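Local coordinates for tripartite motif-containing protein 65 (Homo sapiens, PDB 7JL4), which acts as an E3 ubiquitin ligase in innate immunity, autophagy and inflammation, and is represented here by its PRY-SPRY (B30.2) domain, at residues R20-D25 against C64-Q69; G55-W60 against L93-L98; L86-P91 against L140-D145. All blocks are in the same frame, centred on the assembly; numbering follows the deposited sequence. Where two conformers were deposited one is given.

Overall arrangement
The three contacts lie within one PRY-SPRY domain, a sandwich of two antiparallel sheets. Contact 3 is its interior: strand 84-89 of one sheet faces strand 139-145 of the other. Contact 1, about 10 Å from it between centres, joins the loop before strand 33-36 to the one linking strands 61-63 and 72-79, and touches contact 3 where F68 CB meets L144 CD2 at 4.1 Å. The centre of contact 2, which ties two loops farther from the chain centre, is about 19 Å from that of contact 1 and about 18 Å from that of contact 3. Along the chain contact 1 closes before contact 3 opens, whereas contact 2 interleaves with each, so residues distant in sequence lace one domain together.

Contact 1. Residues R20-D25 against C64-Q69; sequences RNLTFD and CAQSFQ
T23 places OG1 between its backbone N and carbonyl carbon (chi1 55°), and Q66 bends its chain at chi2 (78°), so that the amide of Q66 comes up against both the N-H and the hydroxyl of T23. This two-point grip joins two loops of the PRY-SPRY fold beside a single beta bridge between F24 and C64. Q66 OE1 accepts from T23 N at 2.9 Å, with the donor tilted out of the carbonyl plane, while Q66 NE2 donates to T23 OG1 at 3.0 Å, almost within the amide plane and nearly straight (170°). With both ends engaged, the amide can hardly flip; glutamine suits the place because it offers an acceptor and a donor together. A backbone bond from A65 N to T23 O, 2.8 Å long, adds a third link.

On the apolar side, L22 CD2 meets the edge of the F68 ring in its plane, 3.6 Å from CZ. The aliphatic CG of R20 also reaches that ring, while its NE bonds to H73, and F68 meets the rings of H73 and W75. P176 and L188 pack on L22 and C64 as well. The small thiol of C64 packs beside L22, with SG 4.0 Å from L22 CB, and lies obliquely to the F24 ring, 5.0 Å from its centroid.

Contact 2. Residues G55-W60 against L93-L98; sequences GSFELW and LPRSRL. Unlike the reference sequence in segment 93-98: S96 (reference Cys).
R95 lays its side chain across the F57 ring, with CD directly over the ring centre at 3.5 Å from the centroid, a CH-pi contact. Farther along, CZ stands 4.7 Å from the same centroid in an off-centre cation-pi contact, the guanidinium turned 31° from the ring. Arginine suits this place because its CD covers the aromatic face while the neighbouring NE still reaches G55 O (3.0 Å) in a bent bond, the acceptor lying in the guanidinium plane. Glycine suits position 55, since at its backbone angles (phi 83°) a CB would be jammed against the preceding carbonyl O. P94 O comes to the ring edge, near its plane. With an alanine in place of F57, R95 CD and the guanidinium would probably lose the ring face they lie on and a gap would be likely to open beside L93 CD2, leaving the NE bond to G55 O to hold the arginine.

Next to this, E58 N donates to R95 O at 2.8 Å. The E58 chain, extended beyond CG, carries OE1 to R97 N at 3.2 Å, met on the anti side of the carboxylate and 30° out of its plane. L59 CD2 packs on R97 CB at 3.9 Å, and a water joins E58 O to R97 NH1.

Farther out, R97 is held by G99 O and P100 O through NE and NH2, and N104 ND2 bonds to P94 O. V177 of strand 175-180 lies against F57 and L93. The whole is a loop-to-loop junction of the B30.2 domain, binding the loop before strand 61-63 to the loop between strands 84-89 and 111-116.

Contact 3. Residues L86-P91 against L140-D145; sequences LGVSYP and LGMDLD
The flat group in this contact is the peptide joining G87 to V88, and the methyl of M142 lies over one of its faces: CE is 3.8 Å from G87 C and 3.7 Å from G87 O. V88, the residue that follows, also points toward the other strand, and its CG1 meets M142 CE at 3.8 Å. In M142 a chi3 of 66° folds CE back from the extended course of the chain, onto the facing backbone. Methionine suits the position because its unbranched chain is long and flexible enough to reach across the gap between the sheets.

The sulfur is used too, since M142 SD packs against L86 CB at 3.9 Å. Beyond it L86 and L140 meet at about a right angle: L86 CD2 approaches L140 CB at 3.7 Å, and both methyls of L86 reach L140 CD1, CD2 at 3.9 Å and CD1 at 4.1 Å. Leucine suits position 86 because its branched end can bring two methyls to bear on one partner; L140, apolar and buried, gives them a matching surface.

All five residues in touch are buried, and the contact is entirely apolar in its side chains. The strand axes approach to 8.9 Å and run in nearly the same direction, 25° apart, as in the aligned face-to-face packing of a beta sandwich, the architecture of the SPRY domain.

Strand 84-89 is flanked in its sheet by strands 175-180 and 111-116, F178 lying against L86. Strand 139-145 runs between strands 72-79 and 150-155, whose W75 and F153 pack on M142, while L151 touches both V88 and L144.

Contact 1. Residues R20-D25 against C64-Q69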
loop_
_atom_site.group_PDB
_atom_site.type_symbol
_atom_site.label_atom_id
_atom_site.label_comp_id
_atom_site.label_asym_id
_atom_site.label_seq_id
_atom_site.Cartn_x
_atom_site.Cartn_y
_atom_site.Cartn_z
ATOM N N ARG A 20 5.895 5.668 10.802
ATOM C CA ARG A 20 4.575 5.429 11.392
ATOM C C ARG A 20 4.249 3.939 11.409
ATOM O O ARG A 20 4.376 3.270 10.379
ATOM C CB ARG A 20 3.465 6.172 10.622
ATOM C CG ARG A 20 3.705 7.659 10.370
ATOM C CD ARG A 20 3.624 8.544 11.660
ATOM N NE ARG A 20 4.095 9.893 11.339
ATOM C CZ ARG A 20 5.080 10.548 11.947
ATOM N NH1 ARG A 20 5.688 10.039 13.013
ATOM N NH2 ARG A 20 5.420 11.752 11.512
ATOM N N ASN A 21 3.784 3.421 12.560
ATOM C CA ASN A 21 3.407 2.005 12.677
ATOM C C ASN A 21 1.924 1.832 12.306
ATOM O O ASN A 21 1.033 2.269 13.036
ATOM C CB ASN A 21 3.705 1.473 14.088
ATOM C CG ASN A 21 5.213 1.409 14.404
ATOM O OD1 ASN A 21 6.050 1.338 13.502
ATOM N ND2 ASN A 21 5.562 1.453 15.699
ATOM N N LEU A 22 1.657 1.182 11.176
ATOM C CA LEU A 22 0.310 1.046 10.632
ATOM C C LEU A 22 -0.325 -0.280 11.038
ATOM O O LEU A 22 0.368 -1.265 11.323
ATOM C CB LEU A 22 0.334 1.130 9.097
ATOM C CG LEU A 22 0.951 2.369 8.444
ATOM C CD1 LEU A 22 0.823 2.222 6.927
ATOM C CD2 LEU A 22 0.348 3.669 8.972
ATOM N N THR A 23 -1.664 -0.299 11.051
ATOM C CA THR A 23 -2.432 -1.532 11.245
ATOM C C THR A 23 -3.580 -1.574 10.244
ATOM O O THR A 23 -4.103 -0.531 9.844
ATOM C CB THR A 23 -2.992 -1.665 12.669
ATOM O OG1 THR A 23 -3.766 -0.506 12.992
ATOM C CG2 THR A 23 -1.876 -1.808 13.692
ATOM N N PHE A 24 -3.971 -2.780 9.837
ATOM C CA PHE A 24 -5.102 -2.917 8.921
ATOM C C PHE A 24 -6.426 -2.664 9.643
ATOM O O PHE A 24 -6.541 -2.822 10.863
ATOM C CB PHE A 24 -5.098 -4.307 8.271
ATOM C CG PHE A 24 -3.930 -4.529 7.357
ATOM C CD1 PHE A 24 -3.812 -3.806 6.174
ATOM C CD2 PHE A 24 -2.941 -5.447 7.681
ATOM C CE1 PHE A 24 -2.719 -4.017 5.310
ATOM C CE2 PHE A 24 -1.862 -5.679 6.823
ATOM C CZ PHE A 24 -1.741 -4.950 5.640
ATOM N N ASP A 25 -7.421 -2.211 8.876
ATOM C CA ASP A 25 -8.773 -1.999 9.368
ATOM C C ASP A 25 -9.588 -3.233 9.027
ATOM O O ASP A 25 -9.897 -3.446 7.845
ATOM C CB ASP A 25 -9.377 -0.748 8.717
ATOM C CG ASP A 25 -10.862 -0.573 8.989
ATOM O OD1 ASP A 25 -11.461 -1.357 9.761
ATOM O OD2 ASP A 25 -11.452 0.362 8.386
ATOM N N CYS A 64 -5.931 0.751 5.949
ATOM C CA CYS A 64 -5.377 0.803 7.297
ATOM C C CYS A 64 -6.272 1.634 8.197
ATOM O O CYS A 64 -7.145 2.380 7.748
ATOM C CB CYS A 64 -3.962 1.381 7.286
ATOM S SG CYS A 64 -2.723 0.264 6.595
ATOM N N ALA A 65 -6.028 1.515 9.495
ATOM C CA ALA A 65 -6.771 2.272 10.484
ATOM C C ALA A 65 -6.212 3.664 10.705
ATOM O O ALA A 65 -6.726 4.381 11.571
ATOM C CB ALA A 65 -6.777 1.520 11.819
ATOM N N GLN A 66 -5.173 4.058 9.986
ATOM C CA GLN A 66 -4.560 5.373 10.157
ATOM C C GLN A 66 -4.818 6.234 8.926
ATOM O O GLN A 66 -4.868 5.719 7.805
ATOM C CB GLN A 66 -3.042 5.252 10.369
ATOM C CG GLN A 66 -2.674 4.549 11.688
ATOM C CD GLN A 66 -2.818 3.029 11.621
ATOM O OE1 GLN A 66 -2.666 2.408 10.551
ATOM N NE2 GLN A 66 -3.118 2.426 12.748
ATOM N N SER A 67 -4.950 7.550 9.133
ATOM C CA SER A 67 -5.064 8.520 8.038
ATOM C C SER A 67 -4.101 9.684 8.271
ATOM O O SER A 67 -3.723 9.976 9.420
ATOM C CB SER A 67 -6.489 9.066 7.948
ATOM O OG SER A 67 -7.382 8.023 7.614
ATOM N N PHE A 68 -3.757 10.417 7.196
ATOM C CA PHE A 68 -2.728 11.466 7.305
ATOM C C PHE A 68 -3.166 12.764 6.640
ATOM O O PHE A 68 -3.739 12.735 5.551
ATOM C CB PHE A 68 -1.404 10.931 6.702
ATOM C CG PHE A 68 -0.949 9.643 7.351
ATOM C CD1 PHE A 68 -0.262 9.666 8.563
ATOM C CD2 PHE A 68 -1.286 8.404 6.797
ATOM C CE1 PHE A 68 0.123 8.490 9.207
ATOM C CE2 PHE A 68 -0.903 7.216 7.430
ATOM C CZ PHE A 68 -0.203 7.260 8.648
ATOM N N GLN A 69 -2.918 13.927 7.276
ATOM C CA GLN A 69 -3.444 15.131 6.616
ATOM C C GLN A 69 -2.487 16.316 6.479
ATOM O O GLN A 69 -2.617 17.141 5.571
ATOM C CB GLN A 69 -4.710 15.599 7.312
ATOM C CG GLN A 69 -5.374 16.832 6.686
ATOM C CD GLN A 69 -6.416 17.434 7.606
ATOM O OE1 GLN A 69 -6.329 18.600 8.017
ATOM N NE2 GLN A 69 -7.370 16.631 7.983
#

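Contact 2. Residues G55-W60 against L93-L98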
loop_
_atom_site.group_PDB
_atom_site.type_symbol
_atom_site.label_atom_id
_atom_site.label_comp_id
_atom_site.label_asym_id
_atom_site.label_seq_id
_atom_site.Cartn_x
_atom_site.Cartn_y
_atom_site.Cartn_z
ATOM N N GLY A 55 -19.267 -2.163 4.525
ATOM C CA GLY A 55 -18.011 -1.458 4.453
ATOM C C GLY A 55 -16.846 -2.282 3.960
ATOM O O GLY A 55 -15.763 -1.726 3.726
ATOM N N SER A 56 -17.017 -3.589 3.798
ATOM C CA SER A 56 -15.918 -4.416 3.347
ATOM C C SER A 56 -15.734 -4.232 1.848
ATOM O O SER A 56 -16.711 -4.116 1.098
ATOM C CB SER A 56 -16.165 -5.885 3.686
ATOM O OG SER A 56 -17.429 -6.313 3.218
ATOM N N PHE A 57 -14.476 -4.179 1.426
ATOM C CA PHE A 57 -14.163 -4.106 0.001
ATOM C C PHE A 57 -14.648 -5.364 -0.710
ATOM O O PHE A 57 -14.375 -6.485 -0.263
ATOM C CB PHE A 57 -12.654 -3.947 -0.200
ATOM C CG PHE A 57 -12.145 -2.533 -0.060
ATOM C CD1 PHE A 57 -12.291 -1.625 -1.099
ATOM C CD2 PHE A 57 -11.463 -2.133 1.081
ATOM C CE1 PHE A 57 -11.808 -0.336 -1.009
ATOM C CE2 PHE A 57 -10.971 -0.840 1.196
ATOM C CZ PHE A 57 -11.148 0.069 0.153
ATOM N N GLU A 58 -15.407 -5.174 -1.800
ATOM C CA GLU A 58 -15.679 -6.261 -2.738
ATOM C C GLU A 58 -14.490 -6.490 -3.663
ATOM O O GLU A 58 -14.227 -7.623 -4.088
ATOM C CB GLU A 58 -16.935 -5.939 -3.558
ATOM C CG GLU A 58 -18.205 -5.818 -2.720
ATOM C CD GLU A 58 -19.429 -5.461 -3.537
ATOM O OE1 GLU A 58 -19.305 -5.271 -4.768
ATOM O OE2 GLU A 58 -20.522 -5.365 -2.941
ATOM N N LEU A 59 -13.785 -5.414 -3.995
ATOM C CA LEU A 59 -12.461 -5.497 -4.568
ATOM C C LEU A 59 -11.554 -6.302 -3.648
ATOM O O LEU A 59 -11.860 -6.528 -2.484
ATOM C CB LEU A 59 -11.906 -4.091 -4.751
ATOM C CG LEU A 59 -12.891 -3.286 -5.617
ATOM C CD1 LEU A 59 -12.618 -1.792 -5.493
ATOM C CD2 LEU A 59 -12.843 -3.720 -7.055
ATOM N N TRP A 60 -10.417 -6.734 -4.175
ATOM C CA TRP A 60 -9.471 -7.512 -3.371
ATOM C C TRP A 60 -8.562 -6.552 -2.602
ATOM O O TRP A 60 -7.349 -6.495 -2.819
ATOM C CB TRP A 60 -8.671 -8.453 -4.265
ATOM C CG TRP A 60 -9.523 -9.478 -4.926
ATOM C CD1 TRP A 60 -10.746 -9.897 -4.512
ATOM C CD2 TRP A 60 -9.223 -10.218 -6.121
ATOM N NE1 TRP A 60 -11.235 -10.856 -5.374
ATOM C CE2 TRP A 60 -10.323 -11.061 -6.376
ATOM C CE3 TRP A 60 -8.136 -10.241 -7.005
ATOM C CZ2 TRP A 60 -10.364 -11.938 -7.470
ATOM C CZ3 TRP A 60 -8.187 -11.100 -8.104
ATOM C CH2 TRP A 60 -9.291 -11.938 -8.318
ATOM N N LEU A 93 -13.070 6.492 -1.794
ATOM C CA LEU A 93 -12.703 5.384 -2.667
ATOM C C LEU A 93 -13.802 4.326 -2.656
ATOM O O LEU A 93 -14.192 3.863 -1.577
ATOM C CB LEU A 93 -11.372 4.769 -2.242
ATOM C CG LEU A 93 -10.854 3.630 -3.120
ATOM C CD1 LEU A 93 -10.460 4.150 -4.508
ATOM C CD2 LEU A 93 -9.664 2.925 -2.468
ATOM N N PRO A 94 -14.346 3.942 -3.812
ATOM C CA PRO A 94 -15.435 2.959 -3.820
ATOM C C PRO A 94 -14.995 1.584 -3.323
ATOM O O PRO A 94 -13.875 1.132 -3.562
ATOM C CB PRO A 94 -15.858 2.908 -5.296
ATOM C CG PRO A 94 -15.408 4.230 -5.864
ATOM C CD PRO A 94 -14.121 4.529 -5.144
ATOM N N ARG A 95 -15.919 0.912 -2.638
ATOM C CA ARG A 95 -15.707 -0.438 -2.134
ATOM C C ARG A 95 -16.238 -1.518 -3.076
ATOM O O ARG A 95 -15.798 -2.670 -2.984
ATOM C CB ARG A 95 -16.396 -0.597 -0.768
ATOM C CG ARG A 95 -15.997 0.426 0.298
ATOM C CD ARG A 95 -14.786 -0.021 1.059
ATOM N NE ARG A 95 -14.660 0.669 2.335
ATOM C CZ ARG A 95 -14.176 1.898 2.481
ATOM N NH1 ARG A 95 -14.112 2.441 3.697
ATOM N NH2 ARG A 95 -13.728 2.573 1.423
ATOM N N SER A 96 -17.162 -1.179 -3.972
ATOM C CA SER A 96 -17.823 -2.173 -4.803
ATOM C C SER A 96 -17.003 -2.501 -6.039
ATOM O O SER A 96 -16.232 -1.684 -6.547
ATOM C CB SER A 96 -19.208 -1.698 -5.246
ATOM O OG SER A 96 -19.155 -0.360 -5.710
ATOM N N ARG A 97 -17.196 -3.717 -6.522
ATOM C CA ARG A 97 -16.667 -4.180 -7.790
ATOM C C ARG A 97 -17.795 -4.110 -8.814
ATOM O O ARG A 97 -18.590 -5.038 -8.934
ATOM C CB ARG A 97 -16.191 -5.609 -7.670
ATOM C CG ARG A 97 -15.611 -6.120 -8.958
ATOM C CD ARG A 97 -15.182 -7.521 -8.745
ATOM N NE ARG A 97 -14.692 -8.142 -9.961
ATOM C CZ ARG A 97 -14.252 -9.391 -9.993
ATOM N NH1 ARG A 97 -14.296 -10.121 -8.881
ATOM N NH2 ARG A 97 -13.805 -9.915 -11.121
ATOM N N LEU A 98 -17.885 -3.003 -9.547
ATOM C CA LEU A 98 -18.932 -2.887 -10.550
ATOM C C LEU A 98 -18.599 -3.617 -11.845
ATOM O O LEU A 98 -19.514 -3.915 -12.628
ATOM C CB LEU A 98 -19.216 -1.415 -10.843
ATOM C CG LEU A 98 -19.720 -0.627 -9.635
ATOM C CD1 LEU A 98 -20.048 0.794 -10.050
ATOM C CD2 LEU A 98 -20.921 -1.306 -9.015
HETATM O O HOH W 1 -15.131 -9.823 -6.302
#

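Contact 3. Residues L86-P91 against L140-D145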
loop_
_atom_site.group_PDB
_atom_site.type_symbol
_atom_site.label_atom_id
_atom_site.label_comp_id
_atom_site.label_asym_id
_atom_site.label_seq_id
_atom_site.Cartn_x
_atom_site.Cartn_y
_atom_site.Cartn_z
ATOM N N LEU A 86 0.163 -1.033 -3.544
ATOM C CA LEU A 86 0.315 -0.218 -2.340
ATOM C C LEU A 86 -0.073 1.207 -2.688
ATOM O O LEU A 86 0.454 1.770 -3.653
ATOM C CB LEU A 86 1.773 -0.227 -1.850
ATOM C CG LEU A 86 2.491 -1.459 -1.284
ATOM C CD1 LEU A 86 2.608 -2.571 -2.300
ATOM C CD2 LEU A 86 3.889 -0.991 -0.944
ATOM N N GLY A 87 -0.945 1.817 -1.884
ATOM C CA GLY A 87 -1.422 3.134 -2.256
ATOM C C GLY A 87 -2.000 3.907 -1.090
ATOM O O GLY A 87 -1.965 3.467 0.061
ATOM N N VAL A 88 -2.524 5.088 -1.414
ATOM C CA VAL A 88 -3.290 5.906 -0.477
ATOM C C VAL A 88 -4.521 6.433 -1.203
ATOM O O VAL A 88 -4.520 6.577 -2.432
ATOM C CB VAL A 88 -2.451 7.071 0.078
ATOM C CG1 VAL A 88 -1.327 6.523 0.966
ATOM C CG2 VAL A 88 -1.899 7.909 -1.048
ATOM N N SER A 89 -5.581 6.724 -0.441
ATOM C CA SER A 89 -6.820 7.222 -1.030
ATOM C C SER A 89 -7.485 8.240 -0.120
ATOM O O SER A 89 -7.317 8.211 1.101
ATOM C CB SER A 89 -7.846 6.105 -1.269
ATOM O OG SER A 89 -8.292 5.574 -0.019
ATOM N N TYR A 90 -8.300 9.100 -0.740
ATOM C CA TYR A 90 -9.252 9.918 -0.026
ATOM C C TYR A 90 -10.359 9.013 0.502
ATOM O O TYR A 90 -10.482 7.864 0.067
ATOM C CB TYR A 90 -9.841 10.974 -0.958
ATOM C CG TYR A 90 -8.873 12.050 -1.392
ATOM C CD1 TYR A 90 -7.800 12.446 -0.574
ATOM C CD2 TYR A 90 -9.045 12.690 -2.617
ATOM C CE1 TYR A 90 -6.914 13.473 -0.982
ATOM C CE2 TYR A 90 -8.194 13.708 -3.028
ATOM C CZ TYR A 90 -7.127 14.086 -2.233
ATOM O OH TYR A 90 -6.322 15.101 -2.710
ATOM N N PRO A 91 -11.191 9.509 1.423
ATOM C CA PRO A 91 -12.275 8.675 1.971
ATOM C C PRO A 91 -13.300 8.172 0.951
ATOM O O PRO A 91 -14.040 7.235 1.270
ATOM C CB PRO A 91 -12.948 9.605 2.994
ATOM C CG PRO A 91 -11.873 10.586 3.389
ATOM C CD PRO A 91 -11.062 10.800 2.147
ATOM N N LEU A 140 9.170 -2.564 0.632
ATOM C CA LEU A 140 8.787 -1.356 -0.070
ATOM C C LEU A 140 8.479 -0.262 0.935
ATOM O O LEU A 140 7.916 -0.530 2.003
ATOM C CB LEU A 140 7.574 -1.620 -0.962
ATOM C CG LEU A 140 7.892 -2.764 -1.932
ATOM C CD1 LEU A 140 6.623 -3.335 -2.526
ATOM C CD2 LEU A 140 8.842 -2.245 -3.004
ATOM N N GLY A 141 8.855 0.969 0.602
ATOM C CA GLY A 141 8.596 2.110 1.466
ATOM C C GLY A 141 7.693 3.122 0.786
ATOM O O GLY A 141 7.709 3.267 -0.438
ATOM N N MET A 142 6.908 3.837 1.599
ATOM C CA MET A 142 6.080 4.948 1.143
ATOM C C MET A 142 6.376 6.166 2.002
ATOM O O MET A 142 6.168 6.127 3.221
ATOM C CB MET A 142 4.595 4.587 1.191
ATOM C CG MET A 142 4.242 3.428 0.212
ATOM S SD MET A 142 2.558 2.836 0.450
ATOM C CE MET A 142 1.609 4.259 -0.044
ATOM N N ASP A 143 6.847 7.234 1.355
ATOM C CA ASP A 143 7.208 8.505 1.995
ATOM C C ASP A 143 6.200 9.559 1.562
ATOM O O ASP A 143 6.173 9.948 0.390
ATOM C CB ASP A 143 8.622 8.922 1.595
ATOM C CG ASP A 143 9.117 10.111 2.393
ATOM O OD1 ASP A 143 8.947 10.109 3.632
ATOM O OD2 ASP A 143 9.687 11.024 1.776
ATOM N N LEU A 144 5.393 10.037 2.513
ATOM C CA LEU A 144 4.260 10.924 2.258
ATOM C C LEU A 144 4.580 12.272 2.885
ATOM O O LEU A 144 4.443 12.429 4.099
ATOM C CB LEU A 144 2.991 10.335 2.865
ATOM C CG LEU A 144 1.687 11.023 2.509
ATOM C CD1 LEU A 144 1.518 11.021 0.972
ATOM C CD2 LEU A 144 0.522 10.266 3.174
ATOM N N ASP A 145 5.009 13.237 2.073
ATOM C CA ASP A 145 5.378 14.572 2.575
ATOM C C ASP A 145 4.200 15.492 2.294
ATOM O O ASP A 145 4.051 16.034 1.192
ATOM C CB ASP A 145 6.677 15.061 1.942
ATOM C CG ASP A 145 7.089 16.463 2.398
ATOM O OD1 ASP A 145 6.276 17.215 2.980
ATOM O OD2 ASP A 145 8.270 16.811 2.187
#